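Local coordinates for protein MmoQ Response regulator (Methylococcus capsulatus, PDB 3LJX) that probably makes cyclic di-GMP from GTP through a GGDEF domain, the piece here being the helical HDOD part of this response regulator, at residues 16-19 / 20-23; 39-42 / 43-46; 168-171 / 172-176; 177-181 / 182-186. All blocks are in the same frame, centred on the assembly; numbering follows the deposited sequence.

Contact 1: residues 16-19 / 20-23; sequences PTAS and RTAA
Ala18 O meets Ala22 N, and Ser19 O meets Ala23 N, in the two backbone hydrogen bonds that start helix 19-29. The first is short, 2.7 Å from Ala22 N to Ala18 O, and almost straight, with 170° at the hydrogen. The second, 2.9 Å from Ala23 N to Ser19 O, is the next rung of the same ladder. Ala18 holds the N-cap position, where an alanine brings no side-chain acceptor of its own to the first turn.

The side-chain contacts are made by small aliphatic groups. The Thr17 methyl packs against the helix: with CG2 on the far side of the CA-CB bond from its backbone N (chi1 -64° for OG1), CG2 lies 4.0 Å from Ala22 CB and 4.1 Å from Thr21 CG2. Ala18 CB rests beside Thr21, 3.8 Å from its OG1. The same torsion that sends the methyl of Thr17 to the helix leaves its hydroxyl beside the backbone N, where OG1 bonds to Asp46 OD2.

A backbone N of the turn also reaches out: Ser19 N is bonded to Glu98 OE1. The loop and first turn together sit among several elements of the HDOD domain: Ala18 packs on Trp110 of helix 106-125, Pro16 on Leu147 and Thr151 of helix 144-152, and Thr21 on Thr45 in the loop before helix 47-58.

Contact 2: residues 39-42 / 43-46; sequences LAQL and IQTD
Where helix 36-43 runs out into a type I turn, at the link before helix 47-58, Thr45 bonds back to Leu42. Leu42 O takes two bonds from this one residue. Thr45 OG1 lies 2.6 Å from Leu42 O and in the plane of that carbonyl, whereas Thr45 N, 3.2 Å from Leu42 O, approaches from well above the plane. The hydroxyl can reach back because OG1 sits between the backbone N and carbonyl carbon of its own residue (chi1 61°).

The last helical rungs are Ile43 N to Leu39 O and Gln44 N to Ala40 O. Gln44 is the first residue to leave helical geometry, and the turn from Ile43 to Asp46 is closed by Asp46 N on Ile43 O. Asp46 then serves as N-cap of helix 47-58, its OD2 accepting from Leu49 N, so a C-terminal end and an N-terminal cap lie within four residues.

On the buried side, Ile43 CD1 meets Leu39 CG at 3.6 Å, the two side chains crossing at a slant, and Ile43 also packs on Val83 of helix 80-88 and Ile53 of helix 47-58. On the polar side, Gln41 and Gln44 run alongside each other with amide planes 60° apart. Water 1 donates to Gln41 O at 2.8 Å and accepts from Gln44 NE2 at 3.0 Å, with a weak bond to Gln41 OE1.

Contact 3: residues 168-171 / 172-176; sequences ALIA and LERER
Leu169 and Glu173, one turn apart on helix 166-177, lie across each other at a slant, the carboxylate drawn back over the leucine branch. Glu173 OE2 comes within 3.5 Å of Leu169 CG, and Glu173 CG packs 3.2 Å from Leu169 O. Because CG of Glu173 stands beside its backbone N (chi1 -69°) and the chain is extended beyond it, the acid runs back along the preceding turn. Its other oxygen is near a second aliphatic chain: Glu173 OE1 is 3.9 Å from Ile170 CD1, this pair likewise meeting at an angle.

Ile170 divides its branches between two charged neighbours. While CD1 faces the glutamate, CG2 lies over one face of the Arg174 guanidinium, 3.8 Å above its plane and offset toward the rim. Arg174 is extended from CG to NE, which carries the guanidinium across the isoleucine methyl.

Beneath these side chains the regular i to i+4 ladder continues, including Glu173 N to Leu169 O at 2.8 Å and Arg174 N to Ile170 O at 3.1 Å.

The charged ends find their partners beyond this turn. Arg174 NE forms a salt bridge with Asp180 OD2, while Tyr157 OH meets Glu173 OE2 and His181 N meets Glu173 OE1. The buried acid thus has a polar partner at each oxygen, which would help it to carry a charge despite the leucine and isoleucine beside it.

Contact 4: residues 177-181 / 182-186; sequences FATDH and DELTR
The chain leaves helix 166-177 through Ala178, whose positive phi turns it into extended Thr179 and Asp180 before helix 181-191 begins, with Leu184 N on Asp180 O as an early rung. Asp180 is the N-cap. Its CG, held between its own backbone N and carbonyl carbon (chi1 64°), puts OD1 over the open turn, 2.7 Å from Glu183 N, which meets it on the syn side of the carboxylate but 35° out of its plane; a weaker bond runs to OD1 from Asp182 N. Thr179 OG1 donates to Glu183 OE1 at 2.7 Å, meeting it from above the carboxylate plane. Water 2 donates to both Glu183 OE1 and Asp180 OD2, the latter also paired with Arg174.

Next along the chain, His181 O accepts from Thr185, one turn ahead, through both OG1 (2.8 Å) and N. Thr185 OG1 is also hydrogen-bonded to Gly145 N. The His181 ring and the Asp182 carboxylate run side by side with planes 82° apart, joined by a weak bond from ND1 to OD1. Asp180 OD1 on Glu183 N is the classic side-chain N-cap bond, here opening the second helix of a tight helix-loop-helix within the HDOD domain.

How the contacts relate
The four contacts form two touching pairs, and contacts 2 and 4 stand on opposite sides of the chain's centre, about 25 Å apart between centres. Contacts 1 and 2 meet through Thr17 and Asp46, so the start of helix 19-29 is tied to the N-cap of helix 47-58. Contact 3 lies within helix 166-177, while contact 4 is the turn from its end into helix 181-191; charged and polar bonds join the two. Contact 4 is the most buried and the richest in capping; contact 3 lies farthest out, its centre about 21 Å from the chain's centre. Contacts 1, 2 and 3 are partly buried, with small aliphatic packing in the first and a leucine-isoleucine contact in the second.

Contact 1: residues 16-19 / 20-23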
ATOM      1  N   PRO A  16      -4.990  -5.398  10.481  1.00 23.72           N
ATOM      2  CA  PRO A  16      -5.958  -4.498  11.112  1.00 24.62           C
ATOM      3  C   PRO A  16      -6.319  -3.303  10.240  1.00 28.73           C
ATOM      4  O   PRO A  16      -5.637  -2.986   9.249  1.00 27.98           O
ATOM      5  CB  PRO A  16      -5.215  -4.024  12.362  1.00 17.08           C
ATOM      6  CG  PRO A  16      -3.767  -4.052  11.934  1.00 20.46           C
ATOM      7  CD  PRO A  16      -3.639  -5.255  11.061  1.00 22.99           C
ATOM      8  N   THR A  17      -7.414  -2.656  10.624  1.00 27.56           N
ATOM      9  CA  THR A  17      -7.849  -1.393  10.050  1.00 26.43           C
ATOM     10  C   THR A  17      -7.962  -0.398  11.208  1.00 27.38           C
ATOM     11  O   THR A  17      -8.244  -0.805  12.335  1.00 24.37           O
ATOM     12  CB  THR A  17      -9.218  -1.563   9.400  1.00 25.23           C
ATOM     13  OG1 THR A  17      -9.112  -2.470   8.298  1.00 27.16           O
ATOM     14  CG2 THR A  17      -9.773  -0.214   8.916  1.00 19.04           C
ATOM     15  N   ALA A  18      -7.736   0.891  10.952  1.00 29.65           N
ATOM     16  CA  ALA A  18      -7.906   1.911  11.998  1.00 32.90           C
ATOM     17  C   ALA A  18      -9.348   1.942  12.529  1.00 33.81           C
ATOM     18  O   ALA A  18     -10.308   1.815  11.765  1.00 32.57           O
ATOM     19  CB  ALA A  18      -7.486   3.303  11.490  1.00 30.49           C
ATOM     20  N   SER A  19      -9.493   2.104  13.841  1.00 38.14           N
ATOM     21  CA  SER A  19     -10.817   2.145  14.472  1.00 38.13           C
ATOM     22  C   SER A  19     -11.745   3.164  13.831  1.00 34.32           C
ATOM     23  O   SER A  19     -12.882   2.841  13.495  1.00 34.32           O
ATOM     24  CB  SER A  19     -10.700   2.429  15.970  1.00 40.66           C
ATOM     25  OG  SER A  19     -10.156   1.305  16.634  1.00 48.19           O
ATOM     26  N   ARG A  20     -11.258   4.387  13.651  1.00 35.66           N
ATOM     27  CA  ARG A  20     -12.073   5.456  13.075  1.00 43.13           C
ATOM     28  C   ARG A  20     -12.476   5.155  11.628  1.00 38.65           C
ATOM     29  O   ARG A  20     -13.609   5.394  11.213  1.00 36.43           O
ATOM     30  CB  ARG A  20     -11.323   6.789  13.132  1.00 52.21           C
ATOM     31  CG  ARG A  20     -12.091   7.945  12.500  1.00 66.89           C
ATOM     32  CD  ARG A  20     -11.230   9.199  12.381  1.00 80.76           C
ATOM     33  NE  ARG A  20     -10.080   8.994  11.502  1.00 91.63           N
ATOM     34  CZ  ARG A  20      -9.191   9.936  11.197  1.00 99.57           C
ATOM     35  NH1 ARG A  20      -9.315  11.159  11.702  1.00102.63           N
ATOM     36  NH2 ARG A  20      -8.177   9.659  10.387  1.00100.55           N
ATOM     37  N   THR A  21     -11.527   4.645  10.856  1.00 31.72           N
ATOM     38  CA  THR A  21     -11.775   4.281   9.469  1.00 27.77           C
ATOM     39  C   THR A  21     -12.759   3.096   9.372  1.00 29.47           C
ATOM     40  O   THR A  21     -13.697   3.111   8.566  1.00 26.74           O
ATOM     41  CB  THR A  21     -10.445   3.935   8.779  1.00 26.41           C
ATOM     42  OG1 THR A  21      -9.589   5.085   8.816  1.00 29.11           O
ATOM     43  CG2 THR A  21     -10.677   3.512   7.344  1.00 23.05           C
ATOM     44  N   ALA A  22     -12.550   2.077  10.200  1.00 26.58           N
ATOM     45  CA  ALA A  22     -13.475   0.954  10.229  1.00 32.67           C
ATOM     46  C   ALA A  22     -14.880   1.455  10.566  1.00 37.68           C
ATOM     47  O   ALA A  22     -15.841   1.134   9.862  1.00 38.74           O
ATOM     48  CB  ALA A  22     -13.016  -0.117  11.222  1.00 23.60           C
ATOM     49  N   ALA A  23     -15.002   2.258  11.622  1.00 35.75           N
ATOM     50  CA  ALA A  23     -16.318   2.776  12.017  1.00 33.57           C
ATOM     51  C   ALA A  23     -17.015   3.423  10.834  1.00 34.45           C
ATOM     52  O   ALA A  23     -18.191   3.159  10.576  1.00 35.68           O
ATOM     53  CB  ALA A  23     -16.198   3.770  13.164  1.00 25.23           C
TER

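Contact 2: residues 39-42 / 43-46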
ATOM      1  N   LEU A  39     -18.424   4.111  -1.598  1.00 27.91           N
ATOM      2  CA  LEU A  39     -17.911   3.008  -0.814  1.00 28.50           C
ATOM      3  C   LEU A  39     -16.436   2.742  -1.159  1.00 29.62           C
ATOM      4  O   LEU A  39     -15.603   2.583  -0.266  1.00 26.89           O
ATOM      5  CB  LEU A  39     -18.744   1.754  -1.067  1.00 30.76           C
ATOM      6  CG  LEU A  39     -18.366   0.620  -0.120  1.00 33.77           C
ATOM      7  CD1 LEU A  39     -18.481   1.112   1.320  1.00 31.74           C
ATOM      8  CD2 LEU A  39     -19.222  -0.612  -0.364  1.00 30.64           C
ATOM      9  N   ALA A  40     -16.126   2.694  -2.454  1.00 28.51           N
ATOM     10  CA  ALA A  40     -14.750   2.522  -2.925  1.00 27.33           C
ATOM     11  C   ALA A  40     -13.819   3.629  -2.410  1.00 30.11           C
ATOM     12  O   ALA A  40     -12.723   3.353  -1.913  1.00 30.63           O
ATOM     13  CB  ALA A  40     -14.713   2.453  -4.460  1.00 20.53           C
ATOM     14  N   GLN A  41     -14.259   4.878  -2.529  1.00 30.83           N
ATOM     15  CA  GLN A  41     -13.458   6.015  -2.085  1.00 37.19           C
ATOM     16  C   GLN A  41     -13.072   5.844  -0.622  1.00 34.29           C
ATOM     17  O   GLN A  41     -11.938   6.116  -0.216  1.00 33.36           O
ATOM     18  CB  GLN A  41     -14.236   7.322  -2.267  1.00 43.32           C
ATOM     19  CG  GLN A  41     -14.225   7.867  -3.686  1.00 53.53           C
ATOM     20  CD  GLN A  41     -13.124   8.902  -3.907  1.00 65.59           C
ATOM     21  OE1 GLN A  41     -12.052   8.594  -4.442  1.00 62.86           O
ATOM     22  NE2 GLN A  41     -13.388  10.141  -3.489  1.00 71.90           N
ATOM     23  N   LEU A  42     -14.027   5.377   0.168  1.00 25.31           N
ATOM     24  CA  LEU A  42     -13.805   5.228   1.588  1.00 25.11           C
ATOM     25  C   LEU A  42     -12.946   3.995   1.884  1.00 24.04           C
ATOM     26  O   LEU A  42     -12.017   4.051   2.696  1.00 21.10           O
ATOM     27  CB  LEU A  42     -15.147   5.160   2.307  1.00 31.00           C
ATOM     28  CG  LEU A  42     -15.058   5.149   3.823  1.00 42.42           C
ATOM     29  CD1 LEU A  42     -14.038   6.169   4.290  1.00 42.80           C
ATOM     30  CD2 LEU A  42     -16.430   5.427   4.428  1.00 48.79           C
ATOM     31  N   ILE A  43     -13.244   2.884   1.216  1.00 26.49           N
ATOM     32  CA  ILE A  43     -12.547   1.627   1.484  1.00 26.70           C
ATOM     33  C   ILE A  43     -11.077   1.750   1.091  1.00 30.18           C
ATOM     34  O   ILE A  43     -10.195   1.181   1.740  1.00 23.38           O
ATOM     35  CB  ILE A  43     -13.176   0.455   0.710  1.00 24.92           C
ATOM     36  CG1 ILE A  43     -14.481   0.010   1.379  1.00 28.38           C
ATOM     37  CG2 ILE A  43     -12.217  -0.725   0.623  1.00 19.20           C
ATOM     38  CD1 ILE A  43     -15.253  -1.032   0.593  1.00 25.04           C
ATOM     39  N   GLN A  44     -10.809   2.502   0.027  1.00 25.56           N
ATOM     40  CA  GLN A  44      -9.446   2.553  -0.466  1.00 27.78           C
ATOM     41  C   GLN A  44      -8.567   3.477   0.381  1.00 28.76           C
ATOM     42  O   GLN A  44      -7.419   3.721   0.029  1.00 27.32           O
ATOM     43  CB  GLN A  44      -9.390   2.929  -1.943  1.00 25.07           C
ATOM     44  CG  GLN A  44      -9.709   4.379  -2.205  1.00 32.16           C
ATOM     45  CD  GLN A  44      -9.519   4.735  -3.659  1.00 40.70           C
ATOM     46  OE1 GLN A  44      -9.375   3.848  -4.506  1.00 40.14           O
ATOM     47  NE2 GLN A  44      -9.508   6.036  -3.963  1.00 39.17           N
ATOM     48  N   THR A  45      -9.094   3.981   1.496  1.00 26.17           N
ATOM     49  CA  THR A  45      -8.235   4.652   2.473  1.00 31.28           C
ATOM     50  C   THR A  45      -7.618   3.623   3.430  1.00 35.42           C
ATOM     51  O   THR A  45      -6.752   3.964   4.247  1.00 34.55           O
ATOM     52  CB  THR A  45      -8.974   5.715   3.315  1.00 25.31           C
ATOM     53  OG1 THR A  45     -10.031   5.095   4.065  1.00 32.09           O
ATOM     54  CG2 THR A  45      -9.538   6.817   2.435  1.00 20.85           C
ATOM     55  N   ASP A  46      -8.064   2.370   3.333  1.00 29.56           N
ATOM     56  CA  ASP A  46      -7.571   1.328   4.237  1.00 29.43           C
ATOM     57  C   ASP A  46      -6.789   0.227   3.514  1.00 28.00           C
ATOM     58  O   ASP A  46      -7.354  -0.530   2.718  1.00 25.98           O
ATOM     59  CB  ASP A  46      -8.716   0.708   5.038  1.00 23.58           C
ATOM     60  CG  ASP A  46      -8.232  -0.383   5.971  1.00 29.14           C
ATOM     61  OD1 ASP A  46      -7.404  -0.079   6.861  1.00 24.84           O
ATOM     62  OD2 ASP A  46      -8.669  -1.545   5.814  1.00 33.36           O
TER
HETATM   63  O   HOH W   1     -10.190   7.819  -1.667  1.00 39.79           O

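Contact 3: residues 168-171 / 172-176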
ATOM      1  N   ALA A 168      19.774  -1.667   8.598  1.00 37.09           N
ATOM      2  CA  ALA A 168      20.035  -2.519   9.750  1.00 36.45           C
ATOM      3  C   ALA A 168      18.747  -3.228  10.172  1.00 36.37           C
ATOM      4  O   ALA A 168      18.772  -4.401  10.535  1.00 37.02           O
ATOM      5  CB  ALA A 168      20.625  -1.711  10.914  1.00 30.29           C
ATOM      6  N   LEU A 169      17.624  -2.522  10.114  1.00 35.84           N
ATOM      7  CA  LEU A 169      16.330  -3.158  10.389  1.00 38.36           C
ATOM      8  C   LEU A 169      16.036  -4.273   9.365  1.00 37.25           C
ATOM      9  O   LEU A 169      15.610  -5.368   9.736  1.00 33.73           O
ATOM     10  CB  LEU A 169      15.193  -2.134  10.426  1.00 32.36           C
ATOM     11  CG  LEU A 169      13.802  -2.734  10.643  1.00 33.96           C
ATOM     12  CD1 LEU A 169      13.727  -3.468  11.983  1.00 29.32           C
ATOM     13  CD2 LEU A 169      12.735  -1.649  10.561  1.00 33.36           C
ATOM     14  N   ILE A 170      16.276  -3.991   8.084  1.00 31.89           N
ATOM     15  CA  ILE A 170      16.096  -4.988   7.034  1.00 34.48           C
ATOM     16  C   ILE A 170      16.910  -6.235   7.371  1.00 36.90           C
ATOM     17  O   ILE A 170      16.390  -7.362   7.329  1.00 32.02           O
ATOM     18  CB  ILE A 170      16.535  -4.462   5.642  1.00 30.81           C
ATOM     19  CG1 ILE A 170      15.651  -3.287   5.194  1.00 33.08           C
ATOM     20  CG2 ILE A 170      16.512  -5.589   4.605  1.00 23.17           C
ATOM     21  CD1 ILE A 170      14.205  -3.672   4.921  1.00 32.69           C
ATOM     22  N   ALA A 171      18.181  -6.032   7.720  1.00 34.24           N
ATOM     23  CA  ALA A 171      19.054  -7.150   8.082  1.00 32.19           C
ATOM     24  C   ALA A 171      18.507  -7.912   9.289  1.00 32.58           C
ATOM     25  O   ALA A 171      18.593  -9.137   9.355  1.00 34.13           O
ATOM     26  CB  ALA A 171      20.481  -6.663   8.358  1.00 28.63           C
ATOM     27  N   LEU A 172      17.937  -7.181  10.242  1.00 30.78           N
ATOM     28  CA  LEU A 172      17.460  -7.796  11.470  1.00 31.84           C
ATOM     29  C   LEU A 172      16.213  -8.610  11.179  1.00 33.20           C
ATOM     30  O   LEU A 172      16.022  -9.703  11.731  1.00 35.19           O
ATOM     31  CB  LEU A 172      17.169  -6.732  12.526  1.00 35.58           C
ATOM     32  CG  LEU A 172      16.940  -7.279  13.933  1.00 43.78           C
ATOM     33  CD1 LEU A 172      17.948  -8.375  14.256  1.00 46.61           C
ATOM     34  CD2 LEU A 172      17.022  -6.163  14.957  1.00 46.37           C
ATOM     35  N   GLU A 173      15.372  -8.082  10.295  1.00 28.59           N
ATOM     36  CA  GLU A 173      14.149  -8.772   9.916  1.00 24.36           C
ATOM     37  C   GLU A 173      14.494 -10.105   9.277  1.00 24.73           C
ATOM     38  O   GLU A 173      13.931 -11.135   9.649  1.00 27.23           O
ATOM     39  CB  GLU A 173      13.301  -7.913   8.976  1.00 23.40           C
ATOM     40  CG  GLU A 173      12.685  -6.681   9.642  1.00 22.86           C
ATOM     41  CD  GLU A 173      12.059  -5.732   8.632  1.00 30.92           C
ATOM     42  OE1 GLU A 173      12.228  -5.973   7.414  1.00 31.49           O
ATOM     43  OE2 GLU A 173      11.414  -4.743   9.058  1.00 32.97           O
ATOM     44  N   ARG A 174      15.441 -10.097   8.346  1.00 27.06           N
ATOM     45  CA  ARG A 174      15.858 -11.336   7.684  1.00 34.87           C
ATOM     46  C   ARG A 174      16.326 -12.397   8.686  1.00 35.24           C
ATOM     47  O   ARG A 174      16.025 -13.580   8.541  1.00 36.70           O
ATOM     48  CB  ARG A 174      16.933 -11.060   6.633  1.00 36.08           C
ATOM     49  CG  ARG A 174      16.372 -10.381   5.383  1.00 40.66           C
ATOM     50  CD  ARG A 174      17.466  -9.972   4.417  1.00 42.24           C
ATOM     51  NE  ARG A 174      16.925  -9.236   3.273  1.00 51.08           N
ATOM     52  CZ  ARG A 174      17.660  -8.591   2.362  1.00 56.17           C
ATOM     53  NH1 ARG A 174      18.987  -8.567   2.455  1.00 54.54           N
ATOM     54  NH2 ARG A 174      17.066  -7.960   1.355  1.00 56.51           N
ATOM     55  N   GLU A 175      17.036 -11.960   9.715  1.00 29.42           N
ATOM     56  CA  GLU A 175      17.525 -12.859  10.747  1.00 36.63           C
ATOM     57  C   GLU A 175      16.372 -13.480  11.541  1.00 33.51           C
ATOM     58  O   GLU A 175      16.323 -14.702  11.750  1.00 23.60           O
ATOM     59  CB  GLU A 175      18.443 -12.073  11.676  1.00 45.92           C
ATOM     60  CG  GLU A 175      19.373 -12.890  12.518  1.00 60.62           C
ATOM     61  CD  GLU A 175      20.413 -12.008  13.200  1.00 75.84           C
ATOM     62  OE1 GLU A 175      21.436 -11.687  12.558  1.00 77.35           O
ATOM     63  OE2 GLU A 175      20.194 -11.618  14.370  1.00 82.39           O
ATOM     64  N   ARG A 176      15.439 -12.637  11.977  1.00 30.66           N
ATOM     65  CA  ARG A 176      14.348 -13.093  12.838  1.00 29.93           C
ATOM     66  C   ARG A 176      13.275 -13.883  12.082  1.00 30.38           C
ATOM     67  O   ARG A 176      12.739 -14.876  12.586  1.00 30.17           O
ATOM     68  CB  ARG A 176      13.718 -11.897  13.560  1.00 31.73           C
ATOM     69  CG  ARG A 176      14.711 -11.028  14.334  1.00 36.09           C
ATOM     70  CD  ARG A 176      15.209 -11.742  15.579  1.00 41.84           C
ATOM     71  NE  ARG A 176      15.108 -10.900  16.766  1.00 47.50           N
ATOM     72  CZ  ARG A 176      16.154 -10.359  17.379  1.00 54.91           C
ATOM     73  NH1 ARG A 176      17.380 -10.594  16.924  1.00 61.82           N
ATOM     74  NH2 ARG A 176      15.980  -9.592  18.448  1.00 56.99           N
TER

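Contact 4: residues 177-181 / 182-186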
ATOM      1  N   PHE A 177      12.987 -13.454  10.856  1.00 29.26           N
ATOM      2  CA  PHE A 177      11.794 -13.904  10.149  1.00 25.24           C
ATOM      3  C   PHE A 177      12.068 -14.556   8.793  1.00 25.40           C
ATOM      4  O   PHE A 177      11.146 -15.035   8.139  1.00 28.34           O
ATOM      5  CB  PHE A 177      10.856 -12.709   9.921  1.00 23.64           C
ATOM      6  CG  PHE A 177      10.594 -11.882  11.154  1.00 23.42           C
ATOM      7  CD1 PHE A 177       9.916 -12.416  12.238  1.00 28.38           C
ATOM      8  CD2 PHE A 177      10.983 -10.559  11.208  1.00 23.99           C
ATOM      9  CE1 PHE A 177       9.653 -11.645  13.366  1.00 27.63           C
ATOM     10  CE2 PHE A 177      10.721  -9.788  12.332  1.00 25.71           C
ATOM     11  CZ  PHE A 177      10.060 -10.334  13.408  1.00 24.34           C
ATOM     12  N   ALA A 178      13.326 -14.558   8.363  1.00 28.95           N
ATOM     13  CA  ALA A 178      13.692 -15.001   7.013  1.00 26.38           C
ATOM     14  C   ALA A 178      12.909 -14.258   5.939  1.00 32.45           C
ATOM     15  O   ALA A 178      12.619 -14.817   4.884  1.00 27.61           O
ATOM     16  CB  ALA A 178      13.501 -16.485   6.846  1.00 23.96           C
ATOM     17  N   THR A 179      12.562 -13.006   6.214  1.00 32.08           N
ATOM     18  CA  THR A 179      12.014 -12.127   5.197  1.00 28.36           C
ATOM     19  C   THR A 179      12.147 -10.717   5.740  1.00 28.44           C
ATOM     20  O   THR A 179      12.465 -10.538   6.914  1.00 33.14           O
ATOM     21  CB  THR A 179      10.542 -12.467   4.878  1.00 27.70           C
ATOM     22  OG1 THR A 179      10.085 -11.649   3.799  1.00 31.14           O
ATOM     23  CG2 THR A 179       9.672 -12.238   6.074  1.00 19.59           C
ATOM     24  N   ASP A 180      11.943  -9.709   4.901  1.00 20.94           N
ATOM     25  CA  ASP A 180      11.988  -8.342   5.398  1.00 22.40           C
ATOM     26  C   ASP A 180      10.755  -7.628   4.896  1.00 22.63           C
ATOM     27  O   ASP A 180      10.054  -8.158   4.033  1.00 24.33           O
ATOM     28  CB  ASP A 180      13.259  -7.636   4.925  1.00 27.89           C
ATOM     29  CG  ASP A 180      13.309  -7.488   3.417  1.00 29.61           C
ATOM     30  OD1 ASP A 180      12.408  -6.815   2.837  1.00 26.99           O
ATOM     31  OD2 ASP A 180      14.246  -8.061   2.823  1.00 30.15           O
ATOM     32  N   HIS A 181      10.495  -6.427   5.408  1.00 21.73           N
ATOM     33  CA  HIS A 181       9.218  -5.781   5.127  1.00 24.31           C
ATOM     34  C   HIS A 181       9.017  -5.434   3.639  1.00 26.18           C
ATOM     35  O   HIS A 181       7.881  -5.435   3.145  1.00 25.21           O
ATOM     36  CB  HIS A 181       8.977  -4.576   6.039  1.00 27.92           C
ATOM     37  CG  HIS A 181      10.047  -3.531   5.984  1.00 30.48           C
ATOM     38  ND1 HIS A 181      10.242  -2.716   4.887  1.00 34.64           N
ATOM     39  CD2 HIS A 181      10.940  -3.120   6.916  1.00 30.04           C
ATOM     40  CE1 HIS A 181      11.225  -1.869   5.139  1.00 34.09           C
ATOM     41  NE2 HIS A 181      11.668  -2.095   6.362  1.00 32.19           N
ATOM     42  N   ASP A 182      10.117  -5.185   2.924  1.00 19.64           N
ATOM     43  CA  ASP A 182      10.041  -4.892   1.486  1.00 26.78           C
ATOM     44  C   ASP A 182       9.827  -6.147   0.629  1.00 24.82           C
ATOM     45  O   ASP A 182       9.003  -6.151  -0.288  1.00 25.99           O
ATOM     46  CB  ASP A 182      11.273  -4.100   1.010  1.00 29.56           C
ATOM     47  CG  ASP A 182      11.292  -2.685   1.557  1.00 33.63           C
ATOM     48  OD1 ASP A 182      10.195  -2.103   1.717  1.00 33.78           O
ATOM     49  OD2 ASP A 182      12.391  -2.154   1.831  1.00 34.84           O
ATOM     50  N   GLU A 183      10.559  -7.215   0.925  1.00 22.65           N
ATOM     51  CA  GLU A 183      10.295  -8.480   0.252  1.00 23.82           C
ATOM     52  C   GLU A 183       8.859  -8.914   0.547  1.00 25.94           C
ATOM     53  O   GLU A 183       8.107  -9.303  -0.349  1.00 27.22           O
ATOM     54  CB  GLU A 183      11.263  -9.557   0.719  1.00 23.75           C
ATOM     55  CG  GLU A 183      11.130 -10.857  -0.071  1.00 31.48           C
ATOM     56  CD  GLU A 183      11.618 -12.075   0.703  1.00 41.37           C
ATOM     57  OE1 GLU A 183      12.011 -11.926   1.880  1.00 45.34           O
ATOM     58  OE2 GLU A 183      11.606 -13.189   0.137  1.00 44.98           O
ATOM     59  N   LEU A 184       8.467  -8.825   1.811  1.00 19.76           N
ATOM     60  CA  LEU A 184       7.142  -9.267   2.197  1.00 21.07           C
ATOM     61  C   LEU A 184       6.078  -8.479   1.400  1.00 20.73           C
ATOM     62  O   LEU A 184       5.121  -9.053   0.886  1.00 19.82           O
ATOM     63  CB  LEU A 184       6.959  -9.086   3.705  1.00 20.91           C
ATOM     64  CG  LEU A 184       6.101 -10.124   4.412  1.00 25.29           C
ATOM     65  CD1 LEU A 184       5.560  -9.579   5.742  1.00 18.10           C
ATOM     66  CD2 LEU A 184       4.987 -10.588   3.506  1.00 24.79           C
ATOM     67  N   THR A 185       6.262  -7.168   1.280  1.00 20.31           N
ATOM     68  CA  THR A 185       5.349  -6.353   0.483  1.00 24.44           C
ATOM     69  C   THR A 185       5.176  -6.914  -0.935  1.00 22.45           C
ATOM     70  O   THR A 185       4.047  -7.143  -1.410  1.00 21.37           O
ATOM     71  CB  THR A 185       5.834  -4.897   0.416  1.00 24.88           C
ATOM     72  OG1 THR A 185       5.729  -4.301   1.719  1.00 22.51           O
ATOM     73  CG2 THR A 185       4.994  -4.103  -0.578  1.00 19.27           C
ATOM     74  N   ARG A 186       6.297  -7.154  -1.600  1.00 19.11           N
ATOM     75  CA  ARG A 186       6.269  -7.661  -2.978  1.00 23.46           C
ATOM     76  C   ARG A 186       5.571  -9.000  -3.064  1.00 24.71           C
ATOM     77  O   ARG A 186       4.829  -9.259  -4.016  1.00 27.58           O
ATOM     78  CB  ARG A 186       7.677  -7.795  -3.557  1.00 17.62           C
ATOM     79  CG  ARG A 186       8.513  -6.513  -3.462  1.00 21.72           C
ATOM     80  CD  ARG A 186       9.784  -6.603  -4.346  1.00 24.16           C
ATOM     81  NE  ARG A 186      10.816  -7.476  -3.783  1.00 29.47           N
ATOM     82  CZ  ARG A 186      11.729  -7.076  -2.897  1.00 33.28           C
ATOM     83  NH1 ARG A 186      11.736  -5.815  -2.469  1.00 31.60           N
ATOM     84  NH2 ARG A 186      12.640  -7.931  -2.439  1.00 30.81           N
TER
HETATM   85  O   HOH W   2      14.486 -11.196   2.399  1.00 43.28           O
HETATM   86  O   HOH W   3      14.433  -6.874   0.213  1.00 58.67           O